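Local coordinates for protein amino acid amide racemase (PDB 6GIO) that belongs to the class-III aminotransferase family and binds pyridoxal-5'-phosphate, as a dimer with the fold-type-I architecture of that superfamily, at residues V88-D93 with V301-G306; R96-P99 with E103-V106; A330-R335 with E411-V416; A384-V389 with L396-P401. All coordinates share one frame; numbering follows the deposited sequence.

Interaction 1 of 4, residues V88-D93 with V301-G306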
loop_
_atom_site.group_PDB
_atom_site.type_symbol
_atom_site.label_atom_id
_atom_site.label_comp_id
_atom_site.label_asym_id
_atom_site.label_seq_id
_atom_site.Cartn_x
_atom_site.Cartn_y
_atom_site.Cartn_z
ATOM N N VAL C 88 -18.325 -0.243 -0.066
ATOM C CA VAL C 88 -19.306 0.829 -0.378
ATOM C C VAL C 88 -19.886 1.353 0.936
ATOM O O VAL C 88 -19.976 2.566 1.140
ATOM C CB VAL C 88 -20.380 0.342 -1.368
ATOM C CG1 VAL C 88 -21.502 1.384 -1.557
ATOM C CG2 VAL C 88 -19.721 0.051 -2.695
ATOM N N SER C 89 -20.224 0.428 1.844
ATOM C CA SER C 89 -20.754 0.785 3.173
ATOM C C SER C 89 -19.771 1.575 4.028
ATOM O O SER C 89 -20.169 2.572 4.607
ATOM C CB SER C 89 -21.264 -0.448 3.939
ATOM O OG SER C 89 -22.191 -1.146 3.131
ATOM N N LEU C 90 -18.495 1.163 4.078
ATOM C CA LEU C 90 -17.449 1.975 4.765
ATOM C C LEU C 90 -17.363 3.399 4.192
ATOM O O LEU C 90 -17.246 4.384 4.944
ATOM C CB LEU C 90 -16.060 1.309 4.682
ATOM C CG LEU C 90 -14.859 2.074 5.278
ATOM C CD1 LEU C 90 -15.122 2.467 6.727
ATOM C CD2 LEU C 90 -13.551 1.267 5.178
ATOM N N ALA C 91 -17.391 3.513 2.871
ATOM C CA ALA C 91 -17.356 4.848 2.243
ATOM C C ALA C 91 -18.549 5.689 2.737
ATOM O O ALA C 91 -18.383 6.853 3.047
ATOM C CB ALA C 91 -17.352 4.753 0.732
ATOM N N GLU C 92 -19.732 5.079 2.786
ATOM C CA GLU C 92 -20.949 5.727 3.299
ATOM C C GLU C 92 -20.739 6.130 4.757
ATOM O O GLU C 92 -21.089 7.252 5.155
ATOM C CB GLU C 92 -22.174 4.785 3.176
ATOM C CG GLU C 92 -22.681 4.580 1.768
ATOM C CD GLU C 92 -23.595 3.368 1.614
ATOM O OE1 GLU C 92 -23.614 2.486 2.488
ATOM O OE2 GLU C 92 -24.259 3.262 0.564
ATOM N N ASP C 93 -20.146 5.221 5.556
ATOM C CA ASP C 93 -19.803 5.539 6.965
ATOM C C ASP C 93 -18.879 6.753 7.094
ATOM O O ASP C 93 -19.104 7.617 7.972
ATOM C CB ASP C 93 -19.085 4.406 7.695
ATOM C CG ASP C 93 -19.949 3.171 7.898
ATOM O OD1 ASP C 93 -21.170 3.242 7.706
ATOM O OD2 ASP C 93 -19.378 2.090 8.228
ATOM N N VAL C 301 -12.148 -7.409 2.959
ATOM C CA VAL C 301 -11.636 -7.795 4.277
ATOM C C VAL C 301 -11.172 -6.581 5.086
ATOM O O VAL C 301 -11.616 -6.374 6.216
ATOM C CB VAL C 301 -10.505 -8.818 4.130
ATOM C CG1 VAL C 301 -9.947 -9.195 5.486
ATOM C CG2 VAL C 301 -11.038 -10.064 3.407
ATOM N N ALA C 302 -10.313 -5.750 4.486
ATOM C CA ALA C 302 -9.779 -4.587 5.135
ATOM C C ALA C 302 -10.901 -3.619 5.382
ATOM O O ALA C 302 -10.943 -3.051 6.468
ATOM C CB ALA C 302 -8.706 -3.939 4.263
ATOM N N THR C 303 -11.814 -3.444 4.400
ATOM C CA THR C 303 -12.923 -2.470 4.596
ATOM C C THR C 303 -13.913 -2.932 5.649
ATOM O O THR C 303 -14.415 -2.104 6.408
ATOM C CB THR C 303 -13.657 -2.066 3.297
ATOM O OG1 THR C 303 -14.164 -3.211 2.629
ATOM C CG2 THR C 303 -12.710 -1.368 2.357
ATOM N N ALA C 304 -14.174 -4.242 5.733
ATOM C CA ALA C 304 -14.996 -4.756 6.820
ATOM C C ALA C 304 -14.351 -4.438 8.199
ATOM O O ALA C 304 -15.055 -4.016 9.125
ATOM C CB ALA C 304 -15.280 -6.255 6.668
ATOM N N ALA C 305 -13.029 -4.643 8.340
ATOM C CA ALA C 305 -12.347 -4.306 9.587
ATOM C C ALA C 305 -12.550 -2.813 9.928
ATOM O O ALA C 305 -12.795 -2.433 11.068
ATOM C CB ALA C 305 -10.869 -4.665 9.512
ATOM N N GLY C 306 -12.458 -1.965 8.927
ATOM C CA GLY C 306 -12.658 -0.526 9.148
ATOM C C GLY C 306 -14.059 -0.173 9.619
ATOM O O GLY C 306 -14.247 0.742 10.425
#

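Interaction 2 of 4, residues R96-P99 with E103-V106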
loop_
_atom_site.group_PDB
_atom_site.type_symbol
_atom_site.label_atom_id
_atom_site.label_comp_id
_atom_site.label_asym_id
_atom_site.label_seq_id
_atom_site.Cartn_x
_atom_site.Cartn_y
_atom_site.Cartn_z
ATOM N N ARG C 96 -20.693 9.964 6.288
ATOM C CA ARG C 96 -21.555 10.302 7.386
ATOM C C ARG C 96 -20.782 10.873 8.584
ATOM O O ARG C 96 -21.212 11.844 9.153
ATOM C CB ARG C 96 -22.350 9.047 7.810
ATOM C CG ARG C 96 -23.380 9.245 8.918
ATOM C CD ARG C 96 -24.108 7.935 9.274
ATOM N NE ARG C 96 -23.167 6.821 9.446
ATOM C CZ ARG C 96 -22.532 6.508 10.581
ATOM N NH1 ARG C 96 -22.740 7.201 11.705
ATOM N NH2 ARG C 96 -21.684 5.487 10.592
ATOM N N ILE C 97 -19.657 10.267 8.983
ATOM C CA ILE C 97 -18.953 10.760 10.171
ATOM C C ILE C 97 -18.033 11.967 9.944
ATOM O O ILE C 97 -17.482 12.519 10.887
ATOM C CB ILE C 97 -18.155 9.642 10.897
ATOM C CG1 ILE C 97 -16.908 9.225 10.136
ATOM C CG2 ILE C 97 -19.059 8.462 11.193
ATOM C CD1 ILE C 97 -15.886 8.470 10.994
ATOM N N THR C 98 -17.815 12.363 8.700
ATOM C CA THR C 98 -16.899 13.439 8.451
ATOM C C THR C 98 -17.733 14.625 7.988
ATOM O O THR C 98 -18.420 14.547 6.997
ATOM C CB THR C 98 -15.819 13.063 7.406
ATOM O OG1 THR C 98 -15.166 11.829 7.786
ATOM C CG2 THR C 98 -14.766 14.168 7.303
ATOM N N PRO C 99 -17.688 15.737 8.723
ATOM C CA PRO C 99 -18.467 16.877 8.220
ATOM C C PRO C 99 -17.946 17.349 6.866
ATOM O O PRO C 99 -16.759 17.189 6.536
ATOM C CB PRO C 99 -18.246 17.949 9.276
ATOM C CG PRO C 99 -16.909 17.624 9.871
ATOM C CD PRO C 99 -16.782 16.116 9.821
ATOM N N GLU C 103 -21.315 17.487 -2.969
ATOM C CA GLU C 103 -20.956 16.145 -3.385
ATOM C C GLU C 103 -19.492 15.805 -3.002
ATOM O O GLU C 103 -18.566 16.630 -3.149
ATOM C CB GLU C 103 -21.182 15.997 -4.890
ATOM C CG GLU C 103 -22.655 16.089 -5.329
ATOM C CD GLU C 103 -23.417 14.774 -5.152
ATOM O OE1 GLU C 103 -22.778 13.684 -5.089
ATOM O OE2 GLU C 103 -24.667 14.814 -5.097
ATOM N N ARG C 104 -19.305 14.616 -2.444
ATOM C CA ARG C 104 -17.983 14.145 -2.046
ATOM C C ARG C 104 -17.871 12.660 -2.411
ATOM O O ARG C 104 -18.883 11.968 -2.594
ATOM C CB ARG C 104 -17.759 14.325 -0.541
ATOM C CG ARG C 104 -17.907 15.766 -0.071
ATOM C CD ARG C 104 -17.671 15.904 1.418
ATOM N NE ARG C 104 -18.715 15.216 2.154
ATOM C CZ ARG C 104 -18.581 14.654 3.335
ATOM N NH1 ARG C 104 -17.438 14.687 3.991
ATOM N NH2 ARG C 104 -19.618 14.058 3.869
ATOM N N ARG C 105 -16.652 12.184 -2.557
ATOM C CA ARG C 105 -16.409 10.761 -2.801
ATOM C C ARG C 105 -15.167 10.313 -2.024
ATOM O O ARG C 105 -14.359 11.142 -1.529
ATOM C CB ARG C 105 -16.180 10.492 -4.277
ATOM C CG ARG C 105 -17.278 10.979 -5.208
ATOM C CD ARG C 105 -18.512 10.115 -5.097
ATOM N NE ARG C 105 -19.553 10.431 -6.061
ATOM C CZ ARG C 105 -20.514 11.343 -5.905
ATOM N NH1 ARG C 105 -20.570 12.072 -4.814
ATOM N NH2 ARG C 105 -21.433 11.518 -6.861
ATOM N N VAL C 106 -15.022 8.988 -1.996
ATOM C CA VAL C 106 -14.022 8.291 -1.211
ATOM C C VAL C 106 -13.180 7.379 -2.096
ATOM O O VAL C 106 -13.698 6.635 -2.929
ATOM C CB VAL C 106 -14.699 7.424 -0.181
ATOM C CG1 VAL C 106 -13.663 6.834 0.777
ATOM C CG2 VAL C 106 -15.731 8.271 0.544
#

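Interaction 3 of 4, residues A330-R335 with E411-V416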
loop_
_atom_site.group_PDB
_atom_site.type_symbol
_atom_site.label_atom_id
_atom_site.label_comp_id
_atom_site.label_asym_id
_atom_site.label_seq_id
_atom_site.Cartn_x
_atom_site.Cartn_y
_atom_site.Cartn_z
ATOM N N ALA C 330 -2.164 11.549 30.995
ATOM C CA ALA C 330 -1.319 12.727 30.814
ATOM C C ALA C 330 -0.925 13.334 32.182
ATOM O O ALA C 330 0.230 13.709 32.403
ATOM C CB ALA C 330 -2.013 13.777 29.914
ATOM N N ASP C 331 -1.890 13.429 33.088
ATOM C CA ASP C 331 -1.644 14.017 34.409
ATOM C C ASP C 331 -0.699 13.186 35.256
ATOM O O ASP C 331 0.187 13.764 35.879
ATOM C CB ASP C 331 -2.961 14.308 35.127
ATOM C CG ASP C 331 -3.697 15.473 34.501
ATOM O OD1 ASP C 331 -3.003 16.354 33.909
ATOM O OD2 ASP C 331 -4.944 15.525 34.611
ATOM N N ARG C 332 -0.830 11.856 35.221
ATOM C CA ARG C 332 0.176 10.962 35.862
ATOM C C ARG C 332 1.566 11.284 35.345
ATOM O O ARG C 332 2.488 11.490 36.096
ATOM C CB ARG C 332 -0.129 9.469 35.638
ATOM C CG ARG C 332 -1.413 8.982 36.298
ATOM C CD ARG C 332 -1.321 8.870 37.830
ATOM N NE ARG C 332 -0.153 8.075 38.243
ATOM C CZ ARG C 332 -0.141 6.752 38.419
ATOM N NH1 ARG C 332 -1.248 6.048 38.264
ATOM N NH2 ARG C 332 0.976 6.125 38.759
ATOM N N LEU C 333 1.706 11.353 34.027
ATOM C CA LEU C 333 2.992 11.650 33.431
ATOM C C LEU C 333 3.527 13.011 33.844
ATOM O O LEU C 333 4.678 13.132 34.243
ATOM C CB LEU C 333 2.895 11.507 31.911
ATOM C CG LEU C 333 2.682 10.079 31.419
ATOM C CD1 LEU C 333 2.269 10.084 29.954
ATOM C CD2 LEU C 333 3.948 9.255 31.623
ATOM N N ARG C 334 2.701 14.040 33.793
ATOM C CA ARG C 334 3.141 15.357 34.281
ATOM C C ARG C 334 3.695 15.351 35.698
ATOM O O ARG C 334 4.749 15.935 35.962
ATOM C CB ARG C 334 2.006 16.366 34.262
ATOM C CG ARG C 334 1.906 17.072 32.968
ATOM C CD ARG C 334 0.819 18.138 32.939
ATOM N NE ARG C 334 0.434 18.228 31.536
ATOM C CZ ARG C 334 -0.646 17.683 30.988
ATOM N NH1 ARG C 334 -1.557 17.061 31.723
ATOM N NH2 ARG C 334 -0.831 17.811 29.687
ATOM N N ARG C 335 2.968 14.730 36.621
ATOM C CA ARG C 335 3.410 14.676 38.017
ATOM C C ARG C 335 4.767 13.956 38.165
ATOM O O ARG C 335 5.517 14.233 39.105
ATOM C CB ARG C 335 2.347 14.043 38.922
ATOM C CG ARG C 335 1.057 14.844 39.102
ATOM C CD ARG C 335 0.211 14.255 40.239
ATOM N NE ARG C 335 1.068 13.986 41.418
ATOM C CZ ARG C 335 1.000 14.595 42.614
ATOM N NH1 ARG C 335 0.073 15.502 42.904
ATOM N NH2 ARG C 335 1.873 14.262 43.554
ATOM N N GLU C 411 -0.247 1.114 35.543
ATOM C CA GLU C 411 0.881 0.229 35.238
ATOM C C GLU C 411 1.868 0.919 34.286
ATOM O O GLU C 411 3.110 0.770 34.400
ATOM C CB GLU C 411 0.380 -1.063 34.601
ATOM C CG GLU C 411 1.489 -2.027 34.266
ATOM C CD GLU C 411 1.029 -3.239 33.490
ATOM O OE1 GLU C 411 -0.152 -3.293 33.064
ATOM O OE2 GLU C 411 1.871 -4.155 33.299
ATOM N N ALA C 412 1.304 1.664 33.341
ATOM C CA ALA C 412 2.102 2.434 32.391
ATOM C C ALA C 412 2.951 3.523 33.051
ATOM O O ALA C 412 4.164 3.644 32.820
ATOM C CB ALA C 412 1.178 3.042 31.333
ATOM N N ALA C 413 2.286 4.364 33.823
ATOM C CA ALA C 413 2.931 5.465 34.522
ATOM C C ALA C 413 4.036 4.949 35.438
ATOM O O ALA C 413 5.124 5.536 35.547
ATOM C CB ALA C 413 1.898 6.204 35.317
ATOM N N ASP C 414 3.779 3.833 36.087
ATOM C CA ASP C 414 4.778 3.257 36.983
ATOM C C ASP C 414 5.984 2.753 36.236
ATOM O O ASP C 414 7.142 2.927 36.686
ATOM C CB ASP C 414 4.135 2.155 37.835
ATOM C CG ASP C 414 3.320 2.716 39.018
ATOM O OD1 ASP C 414 3.426 3.921 39.361
ATOM O OD2 ASP C 414 2.549 1.946 39.604
ATOM N N ILE C 415 5.741 2.139 35.080
ATOM C CA ILE C 415 6.836 1.597 34.279
ATOM C C ILE C 415 7.689 2.730 33.701
ATOM O O ILE C 415 8.933 2.697 33.747
ATOM C CB ILE C 415 6.321 0.673 33.151
ATOM C CG1 ILE C 415 5.860 -0.673 33.760
ATOM C CG2 ILE C 415 7.416 0.454 32.085
ATOM C CD1 ILE C 415 5.056 -1.532 32.817
ATOM N N VAL C 416 7.026 3.748 33.177
ATOM C CA VAL C 416 7.763 4.927 32.647
ATOM C C VAL C 416 8.629 5.607 33.736
ATOM O O VAL C 416 9.773 5.991 33.491
ATOM C CB VAL C 416 6.779 5.971 32.064
ATOM C CG1 VAL C 416 7.502 7.264 31.710
ATOM C CG2 VAL C 416 6.099 5.383 30.843
#

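Interaction 4 of 4, residues A384-V389 with L396-P401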
loop_
_atom_site.group_PDB
_atom_site.type_symbol
_atom_site.label_atom_id
_atom_site.label_comp_id
_atom_site.label_asym_id
_atom_site.label_seq_id
_atom_site.Cartn_x
_atom_site.Cartn_y
_atom_site.Cartn_z
ATOM N N ALA C 384 6.571 -2.746 29.141
ATOM C CA ALA C 384 5.819 -1.794 28.301
ATOM C C ALA C 384 6.546 -1.492 26.996
ATOM O O ALA C 384 7.786 -1.316 26.978
ATOM C CB ALA C 384 5.543 -0.512 29.040
ATOM N N ALA C 385 5.762 -1.440 25.910
ATOM C CA ALA C 385 6.272 -1.143 24.580
ATOM C C ALA C 385 5.928 0.293 24.168
ATOM O O ALA C 385 4.734 0.652 24.038
ATOM C CB ALA C 385 5.724 -2.129 23.557
ATOM N N PHE C 386 6.956 1.111 23.933
ATOM C CA PHE C 386 6.694 2.464 23.396
ATOM C C PHE C 386 7.838 2.900 22.520
ATOM O O PHE C 386 8.778 2.120 22.292
ATOM C CB PHE C 386 6.320 3.481 24.503
ATOM C CG PHE C 386 7.268 3.510 25.680
ATOM C CD1 PHE C 386 7.222 2.514 26.665
ATOM C CD2 PHE C 386 8.171 4.558 25.839
ATOM C CE1 PHE C 386 8.083 2.536 27.753
ATOM C CE2 PHE C 386 9.041 4.587 26.930
ATOM C CZ PHE C 386 9.004 3.571 27.877
ATOM N N THR C 387 7.756 4.132 22.001
ATOM C CA THR C 387 8.718 4.606 20.989
ATOM C C THR C 387 9.107 6.030 21.276
ATOM O O THR C 387 8.628 6.608 22.233
ATOM C CB THR C 387 8.121 4.532 19.579
ATOM O OG1 THR C 387 6.989 5.405 19.498
ATOM C CG2 THR C 387 7.676 3.122 19.270
ATOM N N TYR C 388 9.985 6.601 20.453
ATOM C CA TYR C 388 10.149 8.048 20.453
ATOM C C TYR C 388 10.049 8.681 19.062
ATOM O O TYR C 388 10.277 8.043 18.033
ATOM C CB TYR C 388 11.461 8.464 21.089
ATOM C CG TYR C 388 12.684 7.862 20.460
ATOM C CD1 TYR C 388 13.281 8.416 19.339
ATOM C CD2 TYR C 388 13.254 6.733 21.016
ATOM C CE1 TYR C 388 14.430 7.859 18.790
ATOM C CE2 TYR C 388 14.386 6.176 20.488
ATOM C CZ TYR C 388 14.975 6.731 19.385
ATOM O OH TYR C 388 16.107 6.109 18.919
ATOM N N VAL C 389 9.724 9.958 19.073
ATOM C CA VAL C 389 9.599 10.731 17.863
ATOM C C VAL C 389 10.314 12.044 18.054
ATOM O O VAL C 389 11.025 12.235 19.048
ATOM C CB VAL C 389 8.110 10.945 17.502
ATOM C CG1 VAL C 389 7.476 9.584 17.220
ATOM C CG2 VAL C 389 7.356 11.711 18.586
ATOM N N LEU C 396 9.203 10.897 23.833
ATOM C CA LEU C 396 8.567 9.623 24.031
ATOM C C LEU C 396 7.168 9.742 23.469
ATOM O O LEU C 396 6.466 10.715 23.744
ATOM C CB LEU C 396 8.502 9.249 25.509
ATOM C CG LEU C 396 9.814 9.184 26.286
ATOM C CD1 LEU C 396 9.531 8.740 27.690
ATOM C CD2 LEU C 396 10.832 8.316 25.601
ATOM N N GLU C 397 6.778 8.748 22.673
ATOM C CA GLU C 397 5.446 8.683 22.060
ATOM C C GLU C 397 4.571 7.603 22.730
ATOM O O GLU C 397 5.009 6.443 22.903
ATOM C CB GLU C 397 5.566 8.347 20.559
ATOM C CG GLU C 397 4.215 8.045 19.928
ATOM C CD GLU C 397 4.254 7.991 18.417
ATOM O OE1 GLU C 397 4.271 6.902 17.835
ATOM O OE2 GLU C 397 4.229 9.051 17.805
ATOM N N PHE C 398 3.356 7.999 23.102
ATOM C CA PHE C 398 2.352 7.088 23.669
ATOM C C PHE C 398 1.088 7.187 22.828
ATOM O O PHE C 398 0.385 8.226 22.820
ATOM C CB PHE C 398 2.069 7.400 25.142
ATOM C CG PHE C 398 3.294 7.287 26.020
ATOM C CD1 PHE C 398 3.825 6.058 26.338
ATOM C CD2 PHE C 398 3.940 8.407 26.463
ATOM C CE1 PHE C 398 4.990 5.936 27.107
ATOM C CE2 PHE C 398 5.097 8.298 27.237
ATOM C CZ PHE C 398 5.626 7.062 27.565
ATOM N N MET C 399 0.837 6.114 22.087
ATOM C CA MET C 399 -0.309 5.999 21.183
ATOM C C MET C 399 -1.018 4.701 21.498
ATOM O O MET C 399 -1.134 3.847 20.645
ATOM C CB MET C 399 0.199 5.970 19.728
ATOM C CG MET C 399 0.791 7.308 19.295
ATOM S SD MET C 399 -0.504 8.511 18.915
ATOM C CE MET C 399 -1.185 7.833 17.422
ATOM N N PRO C 400 -1.438 4.512 22.755
ATOM C CA PRO C 400 -1.967 3.183 23.080
ATOM C C PRO C 400 -3.320 2.921 22.403
ATOM O O PRO C 400 -4.005 3.880 21.994
ATOM C CB PRO C 400 -2.128 3.228 24.604
ATOM C CG PRO C 400 -2.267 4.679 24.956
ATOM C CD PRO C 400 -1.479 5.430 23.914
ATOM N N PRO C 401 -3.748 1.641 22.366
ATOM C CA PRO C 401 -5.118 1.335 21.950
ATOM C C PRO C 401 -6.136 2.172 22.741
ATOM O O PRO C 401 -5.926 2.477 23.941
ATOM C CB PRO C 401 -5.247 -0.138 22.283
ATOM C CG PRO C 401 -3.850 -0.659 22.253
ATOM C CD PRO C 401 -3.049 0.444 22.858
HETATM O O HOH W 1 4.810 4.442 21.135
#

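Interaction 1 of 4, residues V88-D93 with V301-G306
The flat groups that Leu-90 touches are the peptide groups of Thr-303 and Gly-306, met by its CD2 and CD1; no side-chain ring, amide or charged group takes part. CD2 of Leu-90 lies 3.7 Å from O of Thr-303, while the other methyl, CD1, comes within 4.1 Å of C of Gly-306. CG anti to the backbone N (chi1 176°) carries the leucine's fork across to helix 300-315, where the two methyls spread over one turn. The side chain of Thr-303 is met as well, turning its carbon side to the leucine: its CB is 3.8 Å and its CG2 4.0 Å from CD2 of Leu-90. OG1 of Thr-303 is spent on its own side, in a hydrogen bond to O of Asn-299. One turn further on, Gly-306 has no side chain, and CD1 reaches its main chain directly. Phe-108 of strand 104-109 and Leu-310 close in on the same leucine. Between the two segments themselves no hydrogen bond forms. The 137 Å² they bury is thus held by dispersion and close fit; the charged link between the two helices, a salt bridge from Asp-93 to Arg-307, lies beside it, and Glu-92 turns to Arg-10 of the second subunit.

Interaction 2 of 4, residues R96-P99 with E103-V106
Arg-104 reaches across the loop to the backbone of Thr-98 and Pro-99. Its CB points at the other segment, and CG continues anti to the arginine's own carbonyl carbon. The chain runs extended through CD and bends at chi3 (-66°), which swings the guanidinium up to O of Thr-98. CZ comes within 3.7 Å of that oxygen. Both end nitrogens share it in weak bonds: NH1 of Arg-104 at 3.2 Å from O of Thr-98, with an N-H...O angle of 135°, and NH2 of Arg-104 at 3.4 Å from the same atom. NH1 also lies 3.6 Å from O of Pro-99, and both oxygens approach the guanidinium plane obliquely. The firmer partner of NH2 is O of Leu-95, so one cation gathers several backbone carbonyls where helix 85-97 runs out, probably easing the negative end of the helix dipole. NH1 of Arg-105 makes a salt bridge with OE1 of Glu-103 at 2.7 Å and also donates to O of Arg-104. This short helix-to-strand connection leads into strand 104-109, outermost within this chain (Val-106 bonds to the backbone of the second subunit) in the mixed sheet of the large domain of fold-type-I PLP enzymes.

Interaction 3 of 4, residues A330-R335 with E411-V416
The segments 330-335 and 411-416 are helical and run nearly parallel, their axes 9.8 Å apart at closest approach and crossing at -23°, with the CA atoms of Leu-333 and Ala-413 6.3 Å apart. Arg-332 folds itself over the facing helix. Its CB lies 3.9 Å from CB of Ala-413, and bends at chi2 (-72°) and again at chi3 bring the guanidinium back over the same methyl. CB of Ala-413 therefore sits under one face of the group, near its rim, with NH2 of Arg-332 at 3.6 Å. The edge of the guanidinium is turned to acid: OD1 of Asp-414 lies in its plane, 3.4 Å from NH2 of Arg-332, a rather long salt bridge, and the carboxylate is tilted 65° against the guanidinium. NH1 has the stronger partner in Asp-410, one turn earlier on helix 406-424. Asp-410 and, more loosely, Asp-414 of that helix draw in the arginine of the other, at the more solvent-accessible side of the interface. Helices 318-339 and 406-424 belong to the smaller, C-terminal part of the fold, where they pack against a mixed beta-sheet in an alpha/beta layer arrangement. On the buried side Leu-333 and Val-416 cross at about a right angle, with CD2 of Leu-333 touching CG1 of Val-416 at 4.1 Å.

Interaction 4 of 4, residues A384-V389 with L396-P401
Thr-387 and Glu-397 form an antiparallel hydrogen-bonded pair, and Tyr-388 and Leu-396 follow as a non-hydrogen-bonded pair; the short segments 387-389 and 396-398 lie 115° apart in direction, far from a regular antiparallel alignment. N of Glu-397 donates an almost straight bond to O of Thr-387 at 2.9 Å. Toward Phe-386 and Phe-398 the strands move apart, and a water bridges them, 2.9 Å from OG1 of Thr-387 and donating to O of Glu-397 at 2.7 Å. This is a beta hairpin at the heart of a mixed sheet, between strands 43-46 and 352-357. On the side of the sheet with Leu-396, Phe-386 and Phe-398 run side by side: CE1 of Phe-398 lies over one face of the Phe-386 ring, 3.6 Å from its CG, with the ring planes 37° apart. The other side carries Thr-387 and Glu-397. CG of Glu-397 is anti to its backbone N (chi1 171°) and the chain stays extended, passing OG1 of Thr-387, which is 3.4 Å from CB of Glu-397. OE2 of Glu-397 then meets CG1 of Val-389 at 3.3 Å, while OE1 forms a salt bridge with Lys-241, a residue of the pyridoxal-5'-phosphate pocket.

In the fold
The four contacts fall into two pairs. Interactions 1 and 2 share helix 85-97 and touch where CB of Ala-91 meets CB of Val-106 at 3.9 Å; both also reach the second subunit. Interactions 3 and 4 have centres about 12 Å apart and pack helix layer against sheet: CG2 of Val-416 rests 3.7 Å from CZ of Phe-398, and Ile-415 packs on Ala-384, so the helix pair lies against the hairpin. Between the pairs the distance is large, with the centres of interactions 2 and 3 about 38 Å apart. In interaction 4 the side chain of Glu-397 comes to about 7 Å from a bound pyridoxal-5'-phosphate.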